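Local coordinates for protein alpha-2,3-sialyltransferase (Campylobacter jejuni, PDB 2P2V) that probably transfers sialic acid from a CMP-activated donor to acceptor sugars in alpha-2,3 linkage, this chain being the sialyltransferase part of a longer, probably membrane-attached protein, at residues D44-N49 against A156-L161; G71-Q76 against K92-S97. All coordinates share one frame; numbering follows the deposited sequence.

Contact 1. Residues D44-N49 against A156-L161; sequences DVFRCN and AIAIAL. With CSF (cytidine-5'-monophosphate-3-fluoro-N-acetyl-neuraminic acid), chain O.
Phe46 lowers its ring from strand 44-48 onto helix 150-161, where its CE2 corner lies 3.8 Å from CB of Ala158 and overlaps that methyl obliquely. The aliphatic neighbours complete the seat: CG2 of Ile157 comes to 4.2 Å from the same CE2 atom of Phe46, while the CD1 methyl of Leu161 sits near the ring plane, at the edge by CZ. With CG anti to the carbonyl carbon (chi1 -78°), Phe46 turns the CE2-CZ side of its ring to the helix. The axes of the short strand and helix segments approach to 11.0 Å, and the Phe46 ring spans the gap to the Ala158 methyl. This is the packing of a parallel sheet against a flanking helix, and Met154, one turn earlier on that helix, and Ile22 of strand 21-25 also touch the Phe46 side chain.

At the strand's carboxyl end the lining turns polar. ND2 of Asn49 donates to two oxygens of the bound CMP-3-fluoro-N-acetylneuraminic acid: O3A on the phosphate at 3.0 Å (143° at the hydrogen) and the sugar carboxylate oxygen OAA, also at 3.0 Å (147°). Both bonds are bent. Next to it, SG of Cys48 packs 3.4 Å from ribose carbon C5' of the ligand, and Ser150 at the start of the helix hydrogen-bonds the ligand through OG. A single amide thus ties together two anionic groups of the donor analogue, the phosphate and the carboxylate, and its N-H groups would be expected to ease the repulsion between them.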
ATOM      1  N   ASP A  44      -0.484 -35.104 -10.575  1.00 28.25           N
ATOM      2  CA  ASP A  44       0.635 -34.104 -10.493  1.00 27.39           C
ATOM      3  C   ASP A  44       1.399 -34.466  -9.238  1.00 24.83           C
ATOM      4  O   ASP A  44       0.901 -35.183  -8.371  1.00 25.86           O
ATOM      5  CB  ASP A  44       0.066 -32.666 -10.381  1.00 25.80           C
ATOM      6  CG  ASP A  44      -0.541 -32.162 -11.699  1.00 30.35           C
ATOM      7  OD1 ASP A  44      -0.110 -32.630 -12.747  1.00 31.42           O
ATOM      8  OD2 ASP A  44      -1.471 -31.311 -11.712  1.00 29.99           O
ATOM      9  N   VAL A  45       2.624 -33.941  -9.076  1.00 24.46           N
ATOM     10  CA  VAL A  45       3.434 -34.312  -7.944  1.00 23.30           C
ATOM     11  C   VAL A  45       3.892 -32.983  -7.249  1.00 22.60           C
ATOM     12  O   VAL A  45       4.279 -32.054  -7.963  1.00 23.27           O
ATOM     13  CB  VAL A  45       4.710 -34.986  -8.421  1.00 23.96           C
ATOM     14  CG1 VAL A  45       5.544 -35.308  -7.265  1.00 23.19           C
ATOM     15  CG2 VAL A  45       4.401 -36.309  -9.231  1.00 24.94           C
ATOM     16  N   PHE A  46       3.886 -32.950  -5.916  1.00 23.37           N
ATOM     17  CA  PHE A  46       4.470 -31.818  -5.150  1.00 23.07           C
ATOM     18  C   PHE A  46       5.649 -32.376  -4.373  1.00 23.34           C
ATOM     19  O   PHE A  46       5.574 -33.483  -3.792  1.00 24.24           O
ATOM     20  CB  PHE A  46       3.471 -31.236  -4.156  1.00 21.54           C
ATOM     21  CG  PHE A  46       2.409 -30.306  -4.739  1.00 20.93           C
ATOM     22  CD1 PHE A  46       2.350 -29.970  -6.077  1.00 22.98           C
ATOM     23  CD2 PHE A  46       1.449 -29.780  -3.867  1.00 23.58           C
ATOM     24  CE1 PHE A  46       1.327 -29.103  -6.546  1.00 21.26           C
ATOM     25  CE2 PHE A  46       0.446 -28.930  -4.303  1.00 24.19           C
ATOM     26  CZ  PHE A  46       0.389 -28.576  -5.648  1.00 20.45           C
ATOM     27  N   ARG A  47       6.770 -31.643  -4.371  1.00 22.31           N
ATOM     28  CA  ARG A  47       7.915 -32.060  -3.574  1.00 22.40           C
ATOM     29  C   ARG A  47       8.367 -30.851  -2.745  1.00 22.87           C
ATOM     30  O   ARG A  47       8.018 -29.705  -3.047  1.00 20.80           O
ATOM     31  CB  ARG A  47       9.092 -32.469  -4.477  1.00 23.08           C
ATOM     32  CG  ARG A  47       8.833 -33.611  -5.543  1.00 24.60           C
ATOM     33  CD  ARG A  47       8.471 -34.907  -4.841  1.00 23.27           C
ATOM     34  NE  ARG A  47       9.478 -35.463  -3.930  1.00 30.10           N
ATOM     35  CZ  ARG A  47      10.493 -36.240  -4.311  1.00 29.83           C
ATOM     36  NH1 ARG A  47      10.676 -36.525  -5.576  1.00 31.08           N
ATOM     37  NH2 ARG A  47      11.318 -36.754  -3.408  1.00 30.38           N
ATOM     38  N   CYS A  48       9.174 -31.095  -1.703  1.00 23.25           N
ATOM     39  CA  CYS A  48       9.548 -29.978  -0.876  1.00 23.44           C
ATOM     40  C   CYS A  48      11.019 -30.086  -0.513  1.00 24.42           C
ATOM     41  O   CYS A  48      11.610 -31.181  -0.611  1.00 24.89           O
ATOM     42  CB  CYS A  48       8.730 -29.940   0.420  1.00 24.71           C
ATOM     43  SG  CYS A  48       8.884 -31.342   1.546  1.00 27.95           S
ATOM     44  N   ASN A  49      11.567 -28.953  -0.096  1.00 23.57           N
ATOM     45  CA  ASN A  49      12.849 -28.944   0.607  1.00 23.66           C
ATOM     46  C   ASN A  49      13.932 -29.727  -0.149  1.00 24.55           C
ATOM     47  O   ASN A  49      14.128 -29.458  -1.332  1.00 23.32           O
ATOM     48  CB  ASN A  49      12.640 -29.371   2.053  1.00 24.15           C
ATOM     49  CG  ASN A  49      11.646 -28.454   2.799  1.00 25.64           C
ATOM     50  OD1 ASN A  49      11.377 -27.333   2.376  1.00 25.82           O
ATOM     51  ND2 ASN A  49      11.133 -28.923   3.919  1.00 32.09           N
ATOM     52  N   ALA A 156      -2.570 -28.553   2.259  1.00 23.67           N
ATOM     53  CA  ALA A 156      -3.396 -27.353   2.338  1.00 22.75           C
ATOM     54  C   ALA A 156      -3.318 -26.602   1.020  1.00 23.45           C
ATOM     55  O   ALA A 156      -4.337 -26.170   0.448  1.00 22.85           O
ATOM     56  CB  ALA A 156      -2.954 -26.442   3.625  1.00 22.12           C
ATOM     57  N   ILE A 157      -2.097 -26.451   0.468  1.00 22.78           N
ATOM     58  CA  ILE A 157      -1.949 -25.746  -0.782  1.00 22.62           C
ATOM     59  C   ILE A 157      -2.728 -26.476  -1.896  1.00 22.53           C
ATOM     60  O   ILE A 157      -3.473 -25.837  -2.677  1.00 24.50           O
ATOM     61  CB  ILE A 157      -0.438 -25.647  -1.208  1.00 23.11           C
ATOM     62  CG1 ILE A 157       0.265 -24.633  -0.296  1.00 20.53           C
ATOM     63  CG2 ILE A 157      -0.335 -25.182  -2.658  1.00 24.07           C
ATOM     64  CD1 ILE A 157       0.058 -23.171  -0.658  1.00 22.24           C
ATOM     65  N   ALA A 158      -2.548 -27.785  -1.941  1.00 22.21           N
ATOM     66  CA  ALA A 158      -3.242 -28.637  -2.964  1.00 24.30           C
ATOM     67  C   ALA A 158      -4.764 -28.444  -2.881  1.00 23.91           C
ATOM     68  O   ALA A 158      -5.428 -28.215  -3.917  1.00 25.96           O
ATOM     69  CB  ALA A 158      -2.855 -30.092  -2.809  1.00 24.43           C
ATOM     70  N   ILE A 159      -5.291 -28.468  -1.661  1.00 26.12           N
ATOM     71  CA  ILE A 159      -6.745 -28.313  -1.403  1.00 26.73           C
ATOM     72  C   ILE A 159      -7.205 -26.937  -1.804  1.00 27.69           C
ATOM     73  O   ILE A 159      -8.230 -26.782  -2.531  1.00 27.03           O
ATOM     74  CB  ILE A 159      -7.074 -28.655   0.055  1.00 26.82           C
ATOM     75  CG1 ILE A 159      -6.796 -30.135   0.283  1.00 26.52           C
ATOM     76  CG2 ILE A 159      -8.492 -28.245   0.451  1.00 28.81           C
ATOM     77  CD1 ILE A 159      -6.800 -30.549   1.685  1.00 25.71           C
ATOM     78  N   ALA A 160      -6.419 -25.894  -1.419  1.00 25.34           N
ATOM     79  CA  ALA A 160      -6.771 -24.572  -1.892  1.00 25.96           C
ATOM     80  C   ALA A 160      -6.769 -24.412  -3.408  1.00 25.57           C
ATOM     81  O   ALA A 160      -7.496 -23.585  -3.922  1.00 26.15           O
ATOM     82  CB  ALA A 160      -5.961 -23.451  -1.202  1.00 25.79           C
ATOM     83  N   LEU A 161      -5.933 -25.156  -4.126  1.00 25.34           N
ATOM     84  CA  LEU A 161      -5.824 -24.978  -5.550  1.00 26.79           C
ATOM     85  C   LEU A 161      -6.843 -25.867  -6.267  1.00 27.86           C
ATOM     86  O   LEU A 161      -7.018 -25.773  -7.490  1.00 29.95           O
ATOM     87  CB  LEU A 161      -4.439 -25.366  -6.024  1.00 25.54           C
ATOM     88  CG  LEU A 161      -3.370 -24.292  -5.669  1.00 24.64           C
ATOM     89  CD1 LEU A 161      -2.049 -24.917  -5.996  1.00 24.80           C
ATOM     90  CD2 LEU A 161      -3.544 -22.918  -6.347  1.00 27.53           C
TER
HETATM   91  C5A CSF O1001      13.210 -28.954   9.348  1.00 42.56           C
HETATM   92  C4A CSF O1001      12.164 -29.983   9.762  1.00 42.98           C
HETATM   93  C2A CSF O1001      10.902 -29.609   7.563  1.00 44.01           C
HETATM   94  O6A CSF O1001      12.003 -28.746   7.209  1.00 41.85           O
HETATM   95  C6A CSF O1001      13.305 -28.966   7.812  1.00 41.08           C
HETATM   96  C3A CSF O1001      10.812 -29.716   9.085  1.00 44.45           C
HETATM   97  O4A CSF O1001      11.957 -29.890  11.165  1.00 46.44           O
HETATM   98  N5A CSF O1001      14.492 -29.400   9.936  1.00 37.91           N
HETATM   99  C7A CSF O1001      14.230 -27.875   7.285  1.00 39.19           C
HETATM  100  C8A CSF O1001      14.273 -27.891   5.761  1.00 36.63           C
HETATM  101  C9A CSF O1001      15.119 -26.730   5.198  1.00 35.05           C
HETATM  102  O9A CSF O1001      15.254 -26.815   3.760  1.00 33.99           O
HETATM  103  O8A CSF O1001      14.749 -29.203   5.323  1.00 34.65           O
HETATM  104  O7A CSF O1001      13.792 -26.608   7.810  1.00 40.73           O
HETATM  105  C1A CSF O1001       9.590 -28.972   7.127  1.00 42.82           C
HETATM  106  OBA CSF O1001       8.533 -29.482   7.596  1.00 40.93           O
HETATM  107  OAA CSF O1001       9.625 -27.993   6.332  1.00 38.46           O
HETATM  108  O1A CSF O1001      10.890 -30.918   6.945  1.00 45.22           O
HETATM  109  O2A CSF O1001      12.712 -32.546   7.334  1.00 48.26           O
HETATM  110  N1  CSF O1001       9.185 -36.050   6.812  1.00 48.16           N
HETATM  111  C2  CSF O1001       8.633 -36.960   7.764  1.00 49.93           C
HETATM  112  N3  CSF O1001       9.440 -37.827   8.446  1.00 47.70           N
HETATM  113  C4  CSF O1001      10.770 -37.839   8.200  1.00 48.16           C
HETATM  114  C5  CSF O1001      11.330 -36.957   7.267  1.00 46.18           C
HETATM  115  C6  CSF O1001      10.513 -36.067   6.576  1.00 47.52           C
HETATM  116  C3' CSF O1001       8.427 -32.783   6.347  1.00 48.51           C
HETATM  117  C2' CSF O1001       7.701 -33.997   6.894  1.00 50.02           C
HETATM  118  C1' CSF O1001       8.298 -35.134   6.064  1.00 49.03           C
HETATM  119  O4' CSF O1001       8.982 -34.573   4.921  1.00 48.84           O
HETATM  120  C4' CSF O1001       8.856 -33.151   4.932  1.00 47.07           C
HETATM  121  PA  CSF O1001      12.074 -31.763   6.213  1.00 46.42           P
HETATM  122  O5' CSF O1001      11.250 -32.844   5.320  1.00 44.90           O
HETATM  123  C5' CSF O1001      10.152 -32.478   4.486  1.00 46.35           C
HETATM  124  O3' CSF O1001       7.552 -31.663   6.276  1.00 50.07           O
HETATM  125  O2' CSF O1001       6.273 -33.878   6.646  1.00 49.10           O
HETATM  126  N4  CSF O1001      11.594 -38.706   8.864  1.00 48.11           N
HETATM  127  O2  CSF O1001       7.393 -36.927   7.996  1.00 48.09           O
HETATM  128  O3A CSF O1001      12.877 -30.961   5.230  1.00 44.27           O
HETATM  129  C10 CSF O1001      15.364 -28.448  10.315  1.00 42.21           C
HETATM  130  O10 CSF O1001      15.155 -27.233  10.177  1.00 38.70           O
HETATM  131  C11 CSF O1001      16.654 -28.961  10.914  1.00 40.70           C
HETATM  132  F3A CSF O1001      10.286 -28.527   9.540  1.00 45.65           F

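Contact 2. Residues G71-Q76 against K92-S97; sequences GVFLQQ and KNIFCS
The ring of Phe73 has the carbonyl oxygen of Phe95 at its edge, in the ring plane and 3.7 Å from CE1, while Cys96 and Ile94 reach it obliquely. The two segments belong to a beta-alpha-beta unit of the parallel, Rossmann-like sheet: strand 62-68 leads into helix 73-85, which crosses over to strand 90-96. Phe73 stands at the very start of that helix, just after Val72 at the N-cap position, and carries the contact for its side. Its CG is anti to the backbone N (chi1 -164°), a setting that sends the ring out from the first turn and onto the strand.

Two residues of the strand, one on either side of Phe95 in sequence, receive the ring. The CG2 branch of Ile94 meets CZ of Phe73 at 3.8 Å, and CB of Cys96 comes to 3.6 Å from CE1 of Phe73. The CB of Phe95 points away from the helix segment, and its ring stacks on Phe67 of the neighbouring strand, so that here it contributes its backbone oxygen. Phe117 also meets the Phe73 ring edge-to-face, and Phe113 of helix 107-116 joins it, making an aromatic cluster. All four touching residues are buried. The same helix start also serves the pocket and the assembly, since Val72 and Gln76 touch the bound sugar nucleotide and the backbone oxygen of Leu74 accepts a hydrogen bond from Tyr143 OH of a second subunit. The thiol adds a sulfur-aromatic contact: SG of Cys96 lies 4.5 Å from the centroid of the Phe73 ring, 39° off its normal.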
ATOM      1  N   GLY A  71      13.763 -19.497   5.122  1.00 25.21           N
ATOM      2  CA  GLY A  71      15.140 -19.310   5.706  1.00 25.36           C
ATOM      3  C   GLY A  71      16.280 -19.762   4.791  1.00 26.25           C
ATOM      4  O   GLY A  71      17.422 -19.317   4.948  1.00 25.59           O
ATOM      5  N   VAL A  72      15.970 -20.633   3.833  1.00 24.77           N
ATOM      6  CA  VAL A  72      16.917 -21.111   2.835  1.00 23.99           C
ATOM      7  C   VAL A  72      16.368 -20.874   1.454  1.00 22.12           C
ATOM      8  O   VAL A  72      16.871 -21.420   0.500  1.00 21.49           O
ATOM      9  CB  VAL A  72      17.205 -22.643   2.992  1.00 24.46           C
ATOM     10  CG1 VAL A  72      17.989 -22.884   4.322  1.00 25.89           C
ATOM     11  CG2 VAL A  72      15.885 -23.431   3.057  1.00 25.01           C
ATOM     12  N   PHE A  73      15.386 -19.986   1.321  1.00 20.99           N
ATOM     13  CA  PHE A  73      14.790 -19.810  -0.052  1.00 19.55           C
ATOM     14  C   PHE A  73      15.774 -19.342  -1.082  1.00 20.20           C
ATOM     15  O   PHE A  73      15.749 -19.757  -2.236  1.00 18.34           O
ATOM     16  CB  PHE A  73      13.570 -18.871  -0.008  1.00 19.93           C
ATOM     17  CG  PHE A  73      12.728 -18.967  -1.253  1.00 19.42           C
ATOM     18  CD1 PHE A  73      11.796 -20.024  -1.380  1.00 21.67           C
ATOM     19  CD2 PHE A  73      12.911 -18.086  -2.296  1.00 19.16           C
ATOM     20  CE1 PHE A  73      11.045 -20.133  -2.546  1.00 23.14           C
ATOM     21  CE2 PHE A  73      12.148 -18.201  -3.501  1.00 20.43           C
ATOM     22  CZ  PHE A  73      11.218 -19.257  -3.581  1.00 19.77           C
ATOM     23  N   LEU A  74      16.649 -18.392  -0.691  1.00 19.79           N
ATOM     24  CA  LEU A  74      17.623 -17.902  -1.666  1.00 21.43           C
ATOM     25  C   LEU A  74      18.422 -19.028  -2.304  1.00 20.10           C
ATOM     26  O   LEU A  74      18.581 -19.054  -3.521  1.00 19.24           O
ATOM     27  CB  LEU A  74      18.595 -16.896  -0.964  1.00 21.20           C
ATOM     28  CG  LEU A  74      19.658 -16.237  -1.878  1.00 22.11           C
ATOM     29  CD1 LEU A  74      19.129 -15.049  -2.599  1.00 20.66           C
ATOM     30  CD2 LEU A  74      20.785 -15.750  -0.919  1.00 22.42           C
ATOM     31  N   GLN A  75      18.997 -19.916  -1.474  1.00 21.75           N
ATOM     32  CA  GLN A  75      19.772 -21.041  -2.002  1.00 22.14           C
ATOM     33  C   GLN A  75      18.863 -22.050  -2.756  1.00 22.15           C
ATOM     34  O   GLN A  75      19.218 -22.544  -3.832  1.00 21.00           O
ATOM     35  CB  GLN A  75      20.521 -21.734  -0.868  1.00 24.82           C
ATOM     36  CG  GLN A  75      21.566 -20.800  -0.218  1.00 27.43           C
ATOM     37  CD  GLN A  75      21.034 -19.922   0.922  1.00 33.12           C
ATOM     38  OE1 GLN A  75      19.823 -19.751   1.105  1.00 32.54           O
ATOM     39  NE2 GLN A  75      21.973 -19.342   1.709  1.00 30.34           N
ATOM     40  N   GLN A  76      17.668 -22.296  -2.228  1.00 21.02           N
ATOM     41  CA  GLN A  76      16.833 -23.330  -2.872  1.00 20.89           C
ATOM     42  C   GLN A  76      16.329 -22.848  -4.228  1.00 20.69           C
ATOM     43  O   GLN A  76      16.146 -23.658  -5.180  1.00 22.24           O
ATOM     44  CB  GLN A  76      15.621 -23.645  -2.001  1.00 21.05           C
ATOM     45  CG  GLN A  76      15.852 -24.332  -0.683  1.00 23.24           C
ATOM     46  CD  GLN A  76      16.314 -25.756  -0.791  1.00 23.93           C
ATOM     47  OE1 GLN A  76      16.971 -26.164  -1.756  1.00 24.88           O
ATOM     48  NE2 GLN A  76      15.932 -26.546   0.203  1.00 25.37           N
ATOM     49  N   LYS A  92       7.317 -26.881 -12.581  1.00 24.46           N
ATOM     50  CA  LYS A  92       6.389 -25.909 -13.105  1.00 25.04           C
ATOM     51  C   LYS A  92       6.104 -24.697 -12.236  1.00 24.28           C
ATOM     52  O   LYS A  92       5.705 -23.659 -12.757  1.00 24.96           O
ATOM     53  CB  LYS A  92       5.078 -26.556 -13.575  1.00 26.55           C
ATOM     54  CG  LYS A  92       5.319 -27.475 -14.785  1.00 30.96           C
ATOM     55  CD  LYS A  92       4.128 -28.422 -14.964  1.00 37.76           C
ATOM     56  CE  LYS A  92       4.133 -29.036 -16.355  1.00 43.88           C
ATOM     57  NZ  LYS A  92       3.951 -27.952 -17.359  1.00 49.31           N
ATOM     58  N   ASN A  93       6.321 -24.818 -10.932  1.00 23.42           N
ATOM     59  CA  ASN A  93       5.975 -23.726 -10.033  1.00 22.78           C
ATOM     60  C   ASN A  93       6.902 -23.805  -8.849  1.00 22.07           C
ATOM     61  O   ASN A  93       7.241 -24.868  -8.416  1.00 21.99           O
ATOM     62  CB  ASN A  93       4.570 -23.910  -9.421  1.00 21.67           C
ATOM     63  CG  ASN A  93       3.448 -23.719 -10.442  1.00 25.54           C
ATOM     64  OD1 ASN A  93       2.986 -22.619 -10.613  1.00 24.81           O
ATOM     65  ND2 ASN A  93       2.988 -24.813 -11.082  1.00 25.29           N
ATOM     66  N   ILE A  94       7.193 -22.668  -8.247  1.00 22.12           N
ATOM     67  CA  ILE A  94       8.072 -22.689  -7.064  1.00 20.27           C
ATOM     68  C   ILE A  94       7.424 -21.874  -5.963  1.00 19.58           C
ATOM     69  O   ILE A  94       7.197 -20.682  -6.153  1.00 19.44           O
ATOM     70  CB  ILE A  94       9.483 -22.052  -7.349  1.00 21.12           C
ATOM     71  CG1 ILE A  94      10.226 -22.840  -8.418  1.00 21.28           C
ATOM     72  CG2 ILE A  94      10.270 -22.057  -6.023  1.00 21.74           C
ATOM     73  CD1 ILE A  94      11.569 -22.162  -8.913  1.00 20.76           C
ATOM     74  N   PHE A  95       7.070 -22.499  -4.836  1.00 20.12           N
ATOM     75  CA  PHE A  95       6.455 -21.782  -3.714  1.00 20.69           C
ATOM     76  C   PHE A  95       7.434 -21.600  -2.549  1.00 19.98           C
ATOM     77  O   PHE A  95       8.242 -22.491  -2.293  1.00 21.39           O
ATOM     78  CB  PHE A  95       5.327 -22.559  -3.079  1.00 19.55           C
ATOM     79  CG  PHE A  95       4.077 -22.633  -3.960  1.00 23.47           C
ATOM     80  CD1 PHE A  95       4.017 -23.585  -4.931  1.00 25.29           C
ATOM     81  CD2 PHE A  95       3.023 -21.763  -3.769  1.00 22.70           C
ATOM     82  CE1 PHE A  95       2.864 -23.680  -5.779  1.00 26.35           C
ATOM     83  CE2 PHE A  95       1.876 -21.833  -4.595  1.00 26.85           C
ATOM     84  CZ  PHE A  95       1.824 -22.825  -5.578  1.00 24.00           C
ATOM     85  N   CYS A  96       7.246 -20.506  -1.827  1.00 20.82           N
ATOM     86  CA  CYS A  96       7.853 -20.330  -0.509  1.00 20.83           C
ATOM     87  C   CYS A  96       6.787 -20.622   0.527  1.00 21.69           C
ATOM     88  O   CYS A  96       5.719 -19.973   0.528  1.00 25.25           O
ATOM     89  CB  CYS A  96       8.366 -18.895  -0.400  1.00 20.47           C
ATOM     90  SG  CYS A  96       9.293 -18.736   1.139  1.00 24.65           S
ATOM     91  N   SER A  97       6.981 -21.674   1.311  1.00 21.58           N
ATOM     92  CA  SER A  97       6.049 -22.104   2.358  1.00 22.85           C
ATOM     93  C   SER A  97       5.978 -21.097   3.520  1.00 24.19           C
ATOM     94  O   SER A  97       6.861 -21.051   4.423  1.00 24.67           O
ATOM     95  CB  SER A  97       6.459 -23.469   2.867  1.00 24.31           C
ATOM     96  OG  SER A  97       6.671 -24.401   1.819  1.00 23.76           O
TER

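Overall arrangement
Contacts 1 and 2 illustrate how one parallel sheet can be packed by helices and still present a ligand site at the carboxyl ends of its strands. Their centres are 13 Å apart, and contact 2 is nested inside the chain loop closed by contact 1. Strand 62-68 runs between strands 44-48 and 90-96, and its Phe67 meets the Phe46 ring and stacks on that of Phe95, whose CB points away from Phe73. The two contacts touch directly where Asn49 O packs 3.8 Å from Gln76 NE2. Both supply pocket residues: Cys48 and Asn49 from contact 1, Val72 and Gln76 from contact 2. The Phe73 side chain itself stays back, about 9 Å from the ligand.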